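Long-range contacts in esterase (Pelagibacterium halotolerans, PDB 5DWD), which probably hydrolyses carboxylic esters, as a member of the phospholipase/carboxylesterase branch of the alpha/beta-hydrolase superfamily: residues B[45-55]-B[74-85]; B[159-167]-B[185-193]. All blocks are in the same frame, centred on the assembly; numbering follows the deposited sequence.

Interaction 1: residues B[45-55]-B[74-85]; sequences VLLHGYGSDGR and VAPNAPHVCGGN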
ATOM      1  N   VAL B  45     -13.569   4.036  11.305  1.00 16.64           N
ATOM      2  CA  VAL B  45     -13.751   5.372  11.842  1.00 15.64           C
ATOM      3  C   VAL B  45     -14.524   6.153  10.772  1.00 16.13           C
ATOM      4  O   VAL B  45     -14.087   6.222   9.614  1.00 16.94           O
ATOM      5  CB  VAL B  45     -12.401   6.039  12.102  1.00 16.78           C
ATOM      6  CG1 VAL B  45     -12.544   7.430  12.565  1.00 17.41           C
ATOM      7  CG2 VAL B  45     -11.629   5.212  13.160  1.00 17.11           C
ATOM      8  N   LEU B  46     -15.603   6.768  11.202  1.00 14.17           N
ATOM      9  CA  LEU B  46     -16.496   7.492  10.297  1.00 16.23           C
ATOM     10  C   LEU B  46     -16.434   8.960  10.576  1.00 16.18           C
ATOM     11  O   LEU B  46     -16.685   9.366  11.667  1.00 15.74           O
ATOM     12  CB  LEU B  46     -17.960   7.037  10.551  1.00 14.82           C
ATOM     13  CG  LEU B  46     -18.213   5.555  10.395  1.00 17.22           C
ATOM     14  CD1 LEU B  46     -19.383   5.073  11.227  1.00 21.13           C
ATOM     15  CD2 LEU B  46     -18.465   5.216   8.926  1.00 18.32           C
ATOM     16  N   LEU B  47     -16.163   9.772   9.543  1.00 16.18           N
ATOM     17  CA  LEU B  47     -15.926  11.219   9.692  1.00 14.84           C
ATOM     18  C   LEU B  47     -17.057  11.977   8.989  1.00 14.19           C
ATOM     19  O   LEU B  47     -17.184  11.920   7.726  1.00 14.23           O
ATOM     20  CB  LEU B  47     -14.571  11.624   9.150  1.00 14.49           C
ATOM     21  CG  LEU B  47     -13.333  10.862   9.658  1.00 14.96           C
ATOM     22  CD1 LEU B  47     -12.079  11.431   8.997  1.00 15.84           C
ATOM     23  CD2 LEU B  47     -13.264  11.004  11.184  1.00 15.34           C
ATOM     24  N   HIS B  48     -17.803  12.719   9.799  1.00 12.96           N
ATOM     25  CA  HIS B  48     -18.960  13.525   9.264  1.00 13.05           C
ATOM     26  C   HIS B  48     -18.572  14.762   8.462  1.00 13.80           C
ATOM     27  O   HIS B  48     -17.412  15.232   8.488  1.00 14.61           O
ATOM     28  CB  HIS B  48     -19.926  13.871  10.386  1.00 15.19           C
ATOM     29  CG  HIS B  48     -19.377  14.842  11.370  1.00 14.71           C
ATOM     30  ND1 HIS B  48     -19.243  16.184  11.069  1.00 16.33           N
ATOM     31  CD2 HIS B  48     -18.862  14.685  12.620  1.00 15.34           C
ATOM     32  CE1 HIS B  48     -18.753  16.832  12.113  1.00 17.78           C
ATOM     33  NE2 HIS B  48     -18.452  15.938  13.043  1.00 17.46           N
ATOM     34  N   GLY B  49     -19.569  15.304   7.749  1.00 13.70           N
ATOM     35  CA  GLY B  49     -19.378  16.509   6.970  1.00 14.50           C
ATOM     36  C   GLY B  49     -19.610  17.776   7.754  1.00 13.66           C
ATOM     37  O   GLY B  49     -20.006  17.782   8.930  1.00 13.53           O
ATOM     38  N   TYR B  50     -19.419  18.909   7.067  1.00 13.93           N
ATOM     39  CA  TYR B  50     -19.596  20.199   7.666  1.00 14.50           C
ATOM     40  C   TYR B  50     -21.025  20.419   8.076  1.00 14.44           C
ATOM     41  O   TYR B  50     -21.948  20.200   7.298  1.00 14.68           O
ATOM     42  CB  TYR B  50     -19.213  21.277   6.637  1.00 14.37           C
ATOM     43  CG  TYR B  50     -19.357  22.708   7.082  1.00 14.90           C
ATOM     44  CD1 TYR B  50     -18.252  23.368   7.770  1.00 15.53           C
ATOM     45  CD2 TYR B  50     -20.472  23.432   6.841  1.00 17.53           C
ATOM     46  CE1 TYR B  50     -18.382  24.702   8.178  1.00 15.38           C
ATOM     47  CE2 TYR B  50     -20.575  24.816   7.235  1.00 17.36           C
ATOM     48  CZ  TYR B  50     -19.546  25.404   7.916  1.00 18.86           C
ATOM     49  OH  TYR B  50     -19.653  26.756   8.310  1.00 19.44           O
ATOM     50  N   GLY B  51     -21.238  20.702   9.361  1.00 15.40           N
ATOM     51  CA  GLY B  51     -22.522  20.937   9.937  1.00 13.95           C
ATOM     52  C   GLY B  51     -23.285  19.710  10.404  1.00 15.75           C
ATOM     53  O   GLY B  51     -24.402  19.870  10.902  1.00 16.98           O
ATOM     54  N   SER B  52     -22.598  18.556  10.344  1.00 13.26           N
ATOM     55  CA  SER B  52     -23.154  17.270  10.769  1.00 14.30           C
ATOM     56  C   SER B  52     -22.534  16.902  12.095  1.00 17.63           C
ATOM     57  O   SER B  52     -22.060  17.796  12.796  1.00 17.08           O
ATOM     58  CB  SER B  52     -22.953  16.277   9.640  1.00 15.51           C
ATOM     59  OG  SER B  52     -23.402  14.982   9.948  1.00 15.70           O
ATOM     60  N   ASP B  53     -22.598  15.621  12.441  1.00 14.07           N
ATOM     61  CA  ASP B  53     -22.089  15.150  13.712  1.00 15.09           C
ATOM     62  C   ASP B  53     -21.898  13.648  13.659  1.00 14.68           C
ATOM     63  O   ASP B  53     -22.279  12.991  12.698  1.00 15.54           O
ATOM     64  CB  ASP B  53     -22.979  15.567  14.886  1.00 16.05           C
ATOM     65  CG  ASP B  53     -24.301  14.921  14.945  1.00 20.44           C
ATOM     66  OD1 ASP B  53     -24.701  14.019  14.232  1.00 20.12           O
ATOM     67  OD2 ASP B  53     -25.148  15.405  15.766  1.00 25.50           O
ATOM     68  N   GLY B  54     -21.265  13.109  14.689  1.00 15.06           N
ATOM     69  CA  GLY B  54     -21.071  11.688  14.706  1.00 15.61           C
ATOM     70  C   GLY B  54     -22.331  10.843  14.777  1.00 15.45           C
ATOM     71  O   GLY B  54     -22.346   9.755  14.191  1.00 17.86           O
ATOM     72  N   ARG B  55     -23.367  11.309  15.481  1.00 16.02           N
ATOM     73  CA  ARG B  55     -24.606  10.679  15.559  1.00 18.53           C
ATOM     74  C   ARG B  55     -25.225  10.428  14.192  1.00 19.42           C
ATOM     75  O   ARG B  55     -25.848   9.392  13.910  1.00 20.61           O
ATOM     76  CB  ARG B  55     -25.512  11.480  16.488  1.00 21.88           C
ATOM     77  CG  ARG B  55     -26.930  11.006  16.586  1.00 30.55           C
ATOM     78  CD  ARG B  55     -27.741  11.996  17.426  1.00 37.24           C
ATOM     79  NE  ARG B  55     -29.167  11.733  17.318  1.00 51.88           N
ATOM     80  CZ  ARG B  55     -29.836  10.752  17.931  1.00 67.02           C
ATOM     81  NH1 ARG B  55     -29.229   9.872  18.743  1.00 71.19           N
ATOM     82  NH2 ARG B  55     -31.152  10.645  17.725  1.00 76.17           N
ATOM     83  N   VAL B  74     -16.695   3.800  15.007  1.00 18.47           N
ATOM     84  CA  VAL B  74     -16.568   4.966  15.857  1.00 19.47           C
ATOM     85  C   VAL B  74     -16.851   6.174  14.952  1.00 17.03           C
ATOM     86  O   VAL B  74     -16.285   6.180  13.857  1.00 18.34           O
ATOM     87  CB  VAL B  74     -15.163   5.098  16.417  1.00 19.99           C
ATOM     88  CG1 VAL B  74     -15.015   6.312  17.286  1.00 25.35           C
ATOM     89  CG2 VAL B  74     -14.823   3.883  17.292  1.00 21.50           C
ATOM     90  N   ALA B  75     -17.628   7.138  15.448  1.00 15.60           N
ATOM     91  CA  ALA B  75     -17.918   8.378  14.653  1.00 15.59           C
ATOM     92  C   ALA B  75     -17.688   9.614  15.537  1.00 15.50           C
ATOM     93  O   ALA B  75     -18.624  10.055  16.205  1.00 17.77           O
ATOM     94  CB  ALA B  75     -19.353   8.363  14.213  1.00 15.77           C
ATOM     95  N   PRO B  76     -16.462  10.166  15.531  1.00 16.51           N
ATOM     96  CA  PRO B  76     -16.198  11.332  16.381  1.00 18.51           C
ATOM     97  C   PRO B  76     -16.866  12.573  15.917  1.00 21.23           C
ATOM     98  O   PRO B  76     -17.018  12.800  14.692  1.00 18.70           O
ATOM     99  CB  PRO B  76     -14.708  11.497  16.311  1.00 20.17           C
ATOM    100  CG  PRO B  76     -14.324  10.806  15.039  1.00 18.03           C
ATOM    101  CD  PRO B  76     -15.272   9.704  14.836  1.00 17.57           C
ATOM    102  N   ASN B  77     -17.304  13.359  16.888  1.00 18.78           N
ATOM    103  CA  ASN B  77     -17.688  14.728  16.554  1.00 19.00           C
ATOM    104  C   ASN B  77     -16.420  15.529  16.224  1.00 18.64           C
ATOM    105  O   ASN B  77     -15.427  15.426  16.934  1.00 18.86           O
ATOM    106  CB  ASN B  77     -18.427  15.392  17.684  1.00 18.86           C
ATOM    107  CG  ASN B  77     -19.703  14.713  18.025  1.00 20.14           C
ATOM    108  OD1 ASN B  77     -20.527  14.350  17.134  1.00 19.63           O
ATOM    109  ND2 ASN B  77     -19.969  14.602  19.341  1.00 22.96           N
ATOM    110  N   ALA B  78     -16.458  16.367  15.170  1.00 17.16           N
ATOM    111  CA  ALA B  78     -15.373  17.227  14.843  1.00 17.79           C
ATOM    112  C   ALA B  78     -15.171  18.233  16.005  1.00 20.73           C
ATOM    113  O   ALA B  78     -16.078  18.449  16.796  1.00 19.57           O
ATOM    114  CB  ALA B  78     -15.684  17.936  13.534  1.00 18.40           C
ATOM    115  N   PRO B  79     -13.984  18.843  16.048  1.00 23.87           N
ATOM    116  CA  PRO B  79     -13.587  19.517  17.224  1.00 28.27           C
ATOM    117  C   PRO B  79     -14.196  20.896  17.477  1.00 27.53           C
ATOM    118  O   PRO B  79     -14.022  21.453  18.542  1.00 29.84           O
ATOM    119  CB  PRO B  79     -12.065  19.631  17.040  1.00 25.22           C
ATOM    120  CG  PRO B  79     -11.812  19.502  15.583  1.00 31.12           C
ATOM    121  CD  PRO B  79     -12.855  18.553  15.148  1.00 25.48           C
ATOM    122  N   HIS B  80     -14.870  21.463  16.512  1.00 23.50           N
ATOM    123  CA  HIS B  80     -15.400  22.805  16.646  1.00 23.26           C
ATOM    124  C   HIS B  80     -16.877  22.835  16.318  1.00 21.66           C
ATOM    125  O   HIS B  80     -17.342  22.146  15.393  1.00 19.88           O
ATOM    126  CB  HIS B  80     -14.718  23.634  15.589  1.00 24.72           C
ATOM    127  CG  HIS B  80     -13.225  23.542  15.596  1.00 32.30           C
ATOM    128  ND1 HIS B  80     -12.448  24.112  16.583  1.00 34.48           N
ATOM    129  CD2 HIS B  80     -12.364  22.939  14.736  1.00 36.03           C
ATOM    130  CE1 HIS B  80     -11.169  23.865  16.336  1.00 35.81           C
ATOM    131  NE2 HIS B  80     -11.092  23.165  15.216  1.00 40.45           N
ATOM    132  N   VAL B  81     -17.640  23.699  16.976  1.00 20.86           N
ATOM    133  CA  VAL B  81     -19.013  23.961  16.561  1.00 19.49           C
ATOM    134  C   VAL B  81     -18.995  24.539  15.164  1.00 19.28           C
ATOM    135  O   VAL B  81     -18.151  25.381  14.773  1.00 18.63           O
ATOM    136  CB  VAL B  81     -19.710  24.921  17.551  1.00 22.49           C
ATOM    137  CG1 VAL B  81     -21.073  25.369  17.079  1.00 23.61           C
ATOM    138  CG2 VAL B  81     -19.780  24.271  18.935  1.00 25.01           C
ATOM    139  N   CYS B  82     -19.956  24.105  14.367  1.00 16.90           N
ATOM    140  CA  CYS B  82     -20.050  24.559  12.995  1.00 16.05           C
ATOM    141  C   CYS B  82     -20.508  26.013  12.915  1.00 16.14           C
ATOM    142  O   CYS B  82     -21.564  26.369  13.475  1.00 17.03           O
ATOM    143  CB  CYS B  82     -21.031  23.694  12.222  1.00 15.15           C
ATOM    144  SG  CYS B  82     -21.294  24.226  10.512  1.00 16.42           S
ATOM    145  N   GLY B  83     -19.711  26.845  12.259  1.00 17.89           N
ATOM    146  CA  GLY B  83     -20.076  28.291  12.174  1.00 19.66           C
ATOM    147  C   GLY B  83     -21.427  28.596  11.543  1.00 19.78           C
ATOM    148  O   GLY B  83     -22.056  29.649  11.895  1.00 19.25           O
ATOM    149  N   GLY B  84     -21.903  27.695  10.672  1.00 17.76           N
ATOM    150  CA  GLY B  84     -23.144  27.825   9.948  1.00 19.18           C
ATOM    151  C   GLY B  84     -24.307  27.081  10.562  1.00 20.16           C
ATOM    152  O   GLY B  84     -25.448  27.327  10.190  1.00 22.60           O
ATOM    153  N   ASN B  85     -24.044  26.204  11.532  1.00 17.92           N
ATOM    154  CA  ASN B  85     -25.085  25.382  12.121  1.00 17.76           C
ATOM    155  C   ASN B  85     -24.673  25.094  13.539  1.00 17.08           C
ATOM    156  O   ASN B  85     -23.899  24.121  13.790  1.00 17.60           O
ATOM    157  CB  ASN B  85     -25.365  24.038  11.371  1.00 17.54           C
ATOM    158  CG  ASN B  85     -26.297  23.138  12.145  1.00 17.73           C
ATOM    159  OD1 ASN B  85     -27.070  23.624  12.973  1.00 16.15           O
ATOM    160  ND2 ASN B  85     -26.259  21.827  11.887  1.00 16.15           N
TER
HETATM  161  O   HOH W   1     -18.017  11.616  12.408  1.00 14.93           O
HETATM  162  O   HOH W   2     -22.902  13.341  17.670  1.00 25.21           O

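Interaction 2: residues B[159-167]-B[185-193]; sequences IIAFSGLIV and IHGDLDDVV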
ATOM      1  N   ILE B 159      -8.913   3.662   2.809  1.00 15.37           N
ATOM      2  CA  ILE B 159      -9.706   4.863   3.010  1.00 14.00           C
ATOM      3  C   ILE B 159     -10.913   4.781   2.035  1.00 14.24           C
ATOM      4  O   ILE B 159     -10.737   4.465   0.884  1.00 14.81           O
ATOM      5  CB  ILE B 159      -8.868   6.150   2.729  1.00 14.96           C
ATOM      6  CG1 ILE B 159      -7.623   6.159   3.619  1.00 16.84           C
ATOM      7  CG2 ILE B 159      -9.693   7.409   2.765  1.00 15.95           C
ATOM      8  CD1 ILE B 159      -6.662   7.240   3.313  1.00 15.10           C
ATOM      9  N   ILE B 160     -12.074   5.195   2.531  1.00 14.24           N
ATOM     10  CA  ILE B 160     -13.277   5.371   1.741  1.00 12.94           C
ATOM     11  C   ILE B 160     -13.692   6.853   1.836  1.00 15.99           C
ATOM     12  O   ILE B 160     -13.973   7.340   2.931  1.00 14.87           O
ATOM     13  CB  ILE B 160     -14.451   4.465   2.097  1.00 14.51           C
ATOM     14  CG1 ILE B 160     -13.991   3.030   2.046  1.00 15.58           C
ATOM     15  CG2 ILE B 160     -15.577   4.760   1.077  1.00 15.67           C
ATOM     16  CD1 ILE B 160     -15.050   2.023   2.415  1.00 16.35           C
ATOM     17  N   ALA B 161     -13.652   7.546   0.697  1.00 15.18           N
ATOM     18  CA  ALA B 161     -13.989   8.969   0.630  1.00 14.07           C
ATOM     19  C   ALA B 161     -15.232   9.180  -0.181  1.00 14.72           C
ATOM     20  O   ALA B 161     -15.171   9.073  -1.399  1.00 14.10           O
ATOM     21  CB  ALA B 161     -12.823   9.740   0.048  1.00 15.96           C
ATOM     22  N   PHE B 162     -16.312   9.506   0.491  1.00 13.23           N
ATOM     23  CA  PHE B 162     -17.572   9.840  -0.167  1.00 13.28           C
ATOM     24  C   PHE B 162     -17.674  11.360  -0.390  1.00 13.12           C
ATOM     25  O   PHE B 162     -17.647  12.157   0.550  1.00 13.80           O
ATOM     26  CB  PHE B 162     -18.778   9.499   0.665  1.00 13.62           C
ATOM     27  CG  PHE B 162     -18.982   8.013   0.908  1.00 15.07           C
ATOM     28  CD1 PHE B 162     -19.743   7.284   0.030  1.00 14.96           C
ATOM     29  CD2 PHE B 162     -18.559   7.402   2.080  1.00 14.10           C
ATOM     30  CE1 PHE B 162     -19.988   5.916   0.274  1.00 14.24           C
ATOM     31  CE2 PHE B 162     -18.817   6.074   2.327  1.00 16.08           C
ATOM     32  CZ  PHE B 162     -19.571   5.324   1.443  1.00 16.54           C
ATOM     33  N   SER B 163     -17.757  11.760  -1.635  1.00 12.82           N
ATOM     34  CA  SER B 163     -18.057  13.168  -1.991  1.00 14.71           C
ATOM     35  C   SER B 163     -17.085  14.217  -1.463  1.00 14.00           C
ATOM     36  O   SER B 163     -17.496  15.263  -1.028  1.00 13.97           O
ATOM     37  CB  SER B 163     -19.493  13.537  -1.604  1.00 16.13           C
ATOM     38  OG  SER B 163     -20.407  12.483  -2.039  1.00 15.59           O
ATOM     39  N   GLY B 164     -15.794  13.894  -1.599  1.00 15.45           N
ATOM     40  CA  GLY B 164     -14.689  14.674  -1.180  1.00 15.78           C
ATOM     41  C   GLY B 164     -13.805  15.071  -2.334  1.00 18.05           C
ATOM     42  O   GLY B 164     -14.236  15.171  -3.476  1.00 16.67           O
ATOM     43  N   LEU B 165     -12.553  15.397  -2.008  1.00 15.93           N
ATOM     44  CA  LEU B 165     -11.532  15.822  -2.961  1.00 18.35           C
ATOM     45  C   LEU B 165     -10.206  15.827  -2.175  1.00 18.25           C
ATOM     46  O   LEU B 165     -10.211  15.666  -0.988  1.00 15.96           O
ATOM     47  CB  LEU B 165     -11.862  17.201  -3.550  1.00 17.95           C
ATOM     48  CG  LEU B 165     -12.234  18.322  -2.591  1.00 18.70           C
ATOM     49  CD1 LEU B 165     -11.040  18.908  -1.832  1.00 19.97           C
ATOM     50  CD2 LEU B 165     -12.944  19.443  -3.341  1.00 24.99           C
ATOM     51  N   ILE B 166      -9.108  16.075  -2.900  1.00 17.25           N
ATOM     52  CA  ILE B 166      -7.768  16.224  -2.335  1.00 16.70           C
ATOM     53  C   ILE B 166      -7.543  17.677  -2.044  1.00 17.42           C
ATOM     54  O   ILE B 166      -7.537  18.495  -3.001  1.00 18.54           O
ATOM     55  CB  ILE B 166      -6.678  15.683  -3.217  1.00 18.91           C
ATOM     56  CG1 ILE B 166      -6.806  14.207  -3.419  1.00 17.90           C
ATOM     57  CG2 ILE B 166      -5.330  15.903  -2.551  1.00 20.70           C
ATOM     58  CD1 ILE B 166      -5.932  13.643  -4.549  1.00 19.82           C
ATOM     59  N   VAL B 167      -7.409  18.030  -0.765  1.00 16.73           N
ATOM     60  CA  VAL B 167      -7.021  19.389  -0.376  1.00 18.86           C
ATOM     61  C   VAL B 167      -5.470  19.431  -0.507  1.00 21.52           C
ATOM     62  O   VAL B 167      -4.763  18.605   0.048  1.00 24.29           O
ATOM     63  CB  VAL B 167      -7.419  19.723   1.087  1.00 20.46           C
ATOM     64  CG1 VAL B 167      -6.845  21.078   1.562  1.00 22.12           C
ATOM     65  CG2 VAL B 167      -8.936  19.745   1.207  1.00 21.92           C
ATOM     66  N   ILE B 185     -16.041   7.744  -3.967  1.00 15.25           N
ATOM     67  CA  ILE B 185     -17.415   7.578  -4.384  1.00 15.83           C
ATOM     68  C   ILE B 185     -18.019   8.933  -4.434  1.00 15.51           C
ATOM     69  O   ILE B 185     -17.927   9.689  -3.448  1.00 15.40           O
ATOM     70  CB  ILE B 185     -18.182   6.732  -3.341  1.00 16.47           C
ATOM     71  CG1 ILE B 185     -17.589   5.311  -3.353  1.00 18.23           C
ATOM     72  CG2 ILE B 185     -19.686   6.720  -3.666  1.00 16.21           C
ATOM     73  CD1 ILE B 185     -18.136   4.430  -2.344  1.00 19.40           C
ATOM     74  N   HIS B 186     -18.705   9.287  -5.557  1.00 14.29           N
ATOM     75  CA  HIS B 186     -19.148  10.662  -5.705  1.00 14.31           C
ATOM     76  C   HIS B 186     -20.367  10.713  -6.627  1.00 16.13           C
ATOM     77  O   HIS B 186     -20.345  10.037  -7.602  1.00 16.67           O
ATOM     78  CB  HIS B 186     -17.955  11.502  -6.267  1.00 13.96           C
ATOM     79  CG  HIS B 186     -17.966  12.950  -5.900  1.00 14.34           C
ATOM     80  ND1 HIS B 186     -16.856  13.553  -5.378  1.00 13.68           N
ATOM     81  CD2 HIS B 186     -18.943  13.901  -5.862  1.00 13.91           C
ATOM     82  CE1 HIS B 186     -17.099  14.815  -5.121  1.00 14.66           C
ATOM     83  NE2 HIS B 186     -18.365  15.057  -5.367  1.00 15.99           N
ATOM     84  N   GLY B 187     -21.342  11.538  -6.305  1.00 14.86           N
ATOM     85  CA  GLY B 187     -22.538  11.749  -7.169  1.00 16.03           C
ATOM     86  C   GLY B 187     -22.315  12.734  -8.266  1.00 17.44           C
ATOM     87  O   GLY B 187     -21.697  13.769  -8.087  1.00 16.42           O
ATOM     88  N   ASP B 188     -22.778  12.391  -9.476  1.00 20.21           N
ATOM     89  CA  ASP B 188     -22.495  13.337 -10.565  1.00 21.19           C
ATOM     90  C   ASP B 188     -23.338  14.548 -10.652  1.00 21.27           C
ATOM     91  O   ASP B 188     -22.916  15.454 -11.331  1.00 25.88           O
ATOM     92  CB  ASP B 188     -22.472  12.697 -11.936  1.00 24.15           C
ATOM     93  CG  ASP B 188     -23.680  11.998 -12.263  1.00 27.88           C
ATOM     94  OD1 ASP B 188     -24.703  12.125 -11.590  1.00 27.80           O
ATOM     95  OD2 ASP B 188     -23.595  11.305 -13.321  1.00 38.80           O
ATOM     96  N   LEU B 189     -24.443  14.598  -9.936  1.00 18.95           N
ATOM     97  CA  LEU B 189     -25.261  15.790  -9.825  1.00 19.62           C
ATOM     98  C   LEU B 189     -24.930  16.665  -8.608  1.00 22.24           C
ATOM     99  O   LEU B 189     -25.655  17.569  -8.289  1.00 23.36           O
ATOM    100  CB  LEU B 189     -26.734  15.369  -9.782  1.00 21.78           C
ATOM    101  CG  LEU B 189     -27.297  14.555 -10.963  1.00 25.85           C
ATOM    102  CD1 LEU B 189     -28.788  14.344 -10.682  1.00 28.05           C
ATOM    103  CD2 LEU B 189     -27.037  15.291 -12.253  1.00 29.48           C
ATOM    104  N   ASP B 190     -23.785  16.420  -7.978  1.00 18.21           N
ATOM    105  CA  ASP B 190     -23.454  17.170  -6.785  1.00 17.85           C
ATOM    106  C   ASP B 190     -23.061  18.581  -7.091  1.00 18.31           C
ATOM    107  O   ASP B 190     -22.096  18.768  -7.813  1.00 18.84           O
ATOM    108  CB  ASP B 190     -22.266  16.429  -6.154  1.00 16.36           C
ATOM    109  CG  ASP B 190     -21.958  16.874  -4.735  1.00 17.22           C
ATOM    110  OD1 ASP B 190     -22.190  18.025  -4.362  1.00 17.68           O
ATOM    111  OD2 ASP B 190     -21.420  16.006  -3.992  1.00 15.91           O
ATOM    112  N   ASP B 191     -23.787  19.565  -6.563  1.00 18.59           N
ATOM    113  CA  ASP B 191     -23.446  20.962  -6.766  1.00 20.72           C
ATOM    114  C   ASP B 191     -22.831  21.596  -5.553  1.00 22.46           C
ATOM    115  O   ASP B 191     -22.551  22.774  -5.530  1.00 25.21           O
ATOM    116  CB  ASP B 191     -24.710  21.750  -7.135  1.00 29.32           C
ATOM    117  CG  ASP B 191     -25.016  21.682  -8.590  1.00 38.49           C
ATOM    118  OD1 ASP B 191     -24.075  21.637  -9.437  1.00 46.66           O
ATOM    119  OD2 ASP B 191     -26.234  21.732  -8.886  1.00 54.70           O
ATOM    120  N   VAL B 192     -22.589  20.803  -4.512  1.00 17.45           N
ATOM    121  CA  VAL B 192     -22.013  21.296  -3.304  1.00 16.75           C
ATOM    122  C   VAL B 192     -20.505  21.095  -3.327  1.00 15.99           C
ATOM    123  O   VAL B 192     -19.750  22.040  -3.130  1.00 18.04           O
ATOM    124  CB  VAL B 192     -22.629  20.564  -2.078  1.00 17.17           C
ATOM    125  CG1 VAL B 192     -22.020  21.052  -0.791  1.00 17.94           C
ATOM    126  CG2 VAL B 192     -24.161  20.823  -2.084  1.00 18.76           C
ATOM    127  N   VAL B 193     -20.076  19.860  -3.559  1.00 16.05           N
ATOM    128  CA  VAL B 193     -18.704  19.526  -3.893  1.00 14.84           C
ATOM    129  C   VAL B 193     -18.820  18.851  -5.233  1.00 15.34           C
ATOM    130  O   VAL B 193     -19.190  17.694  -5.366  1.00 15.36           O
ATOM    131  CB  VAL B 193     -18.087  18.528  -2.917  1.00 17.10           C
ATOM    132  CG1 VAL B 193     -16.690  18.159  -3.389  1.00 18.85           C
ATOM    133  CG2 VAL B 193     -18.069  19.116  -1.520  1.00 17.24           C
TER
HETATM  134  O   HOH W   3     -21.809  13.337  -4.095  1.00 15.24           O

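Interaction 1: residues B[45-55]-B[74-85]
With CG set between its backbone N and carbonyl carbon (chi1 69°), H48 places the NE2 edge of its ring against A78, where NE2 accepts from A78 N at 2.9 Å, the donor tilted slightly from the ring plane. ND1 donates within that plane to G49 O at 2.8 Å, so both ring nitrogens are used and the ring's rotation is fixed; the proton sits on ND1. Y50, its CG anti to the backbone N (chi1 179°), receives C82 SG over one ring face, 3.5 Å from the centroid, a Cys sulfur-aromatic contact. A leucine in place of H48 would probably leave the buried A78 N-H without its acceptor and let the 49-52 turn lose one of the two donors gripping G49 O. At the start, parallel strands pair through L46 N to V74 O (2.8 Å). A water bridges L46 O, H48 N and P76 O where they part. N77 OD1 takes the G54 N-H at 2.8 Å, tying the first turn of the helix to the loop, while N85 ND2 reaches a lone pair of G51 O at 2.9 Å. Strand 42-47 is flanked by 71-74 and 133-138; helix 101-126 packs on V45, L47, V74 and P76, helix 54-65 on L46 and A75, and W91 lies against H48.

Interaction 2: residues B[159-167]-B[185-193]
I160 CG2 touches I185 CD1 within a parallel strand pair whose short segments run 6° apart. A161 O accepts I185 N at 3.0 Å, and two residues on S163 N donates to I185 O at 2.8 Å, almost in line with the carbonyl; these bonds bracket F162. The F162 side chain runs alongside that of I185, pointing the same way, and CE1 comes 3.5 Å from I185 CD1. S163 then leaves the strand and lays its CA over the centre of the H186 ring, 3.6 Å from the centroid, a CH-pi contact. Its OG, anti to the carbonyl carbon (chi1 -46°), donates to a water at 2.6 Å that also accepts G187 N and donates to D190 OD2. G164 O sits at the edge of the same imidazole, 3.3 Å from CE1, and the L165 side chain crosses that of V193 at a slant, CD2 resting 4.0 Å from V193 CG1. H186 NE2 donates to V193 O, while D190 OD1 accepts V192 N, closing an Asx turn, and V193 N as well, which makes it an Asx motif; V193 also packs against S163 O. D190 OD2 also accepts H222 ND1, which fits the acid of a probable Ser-His-Asp triad with S139, carried, as in alpha/beta hydrolases, on a loop beyond a parallel beta-alpha-beta unit.

Overall arrangement
Both interactions draw on the same mixed sheet, at strands on opposite sides of 133-138: interaction 1 pairs 42-47 with 71-74, interaction 2 pairs 158-162 with 182-187. Their centres lie about 17 Å apart and their nearest atoms about 7 Å, without touching. Interaction 2 is almost wholly buried, whereas interaction 1 runs from a buried strand pair out to an exposed turn at 83-84. Past the strands the chemistry diverges: polar side chains in 45-55/74-85 bond straight to backbone groups of the other segment, while 159-167/185-193 relies on packing and one bridging water. Y50, G84 and N85 of the first and V192 of the second line one ligand pocket.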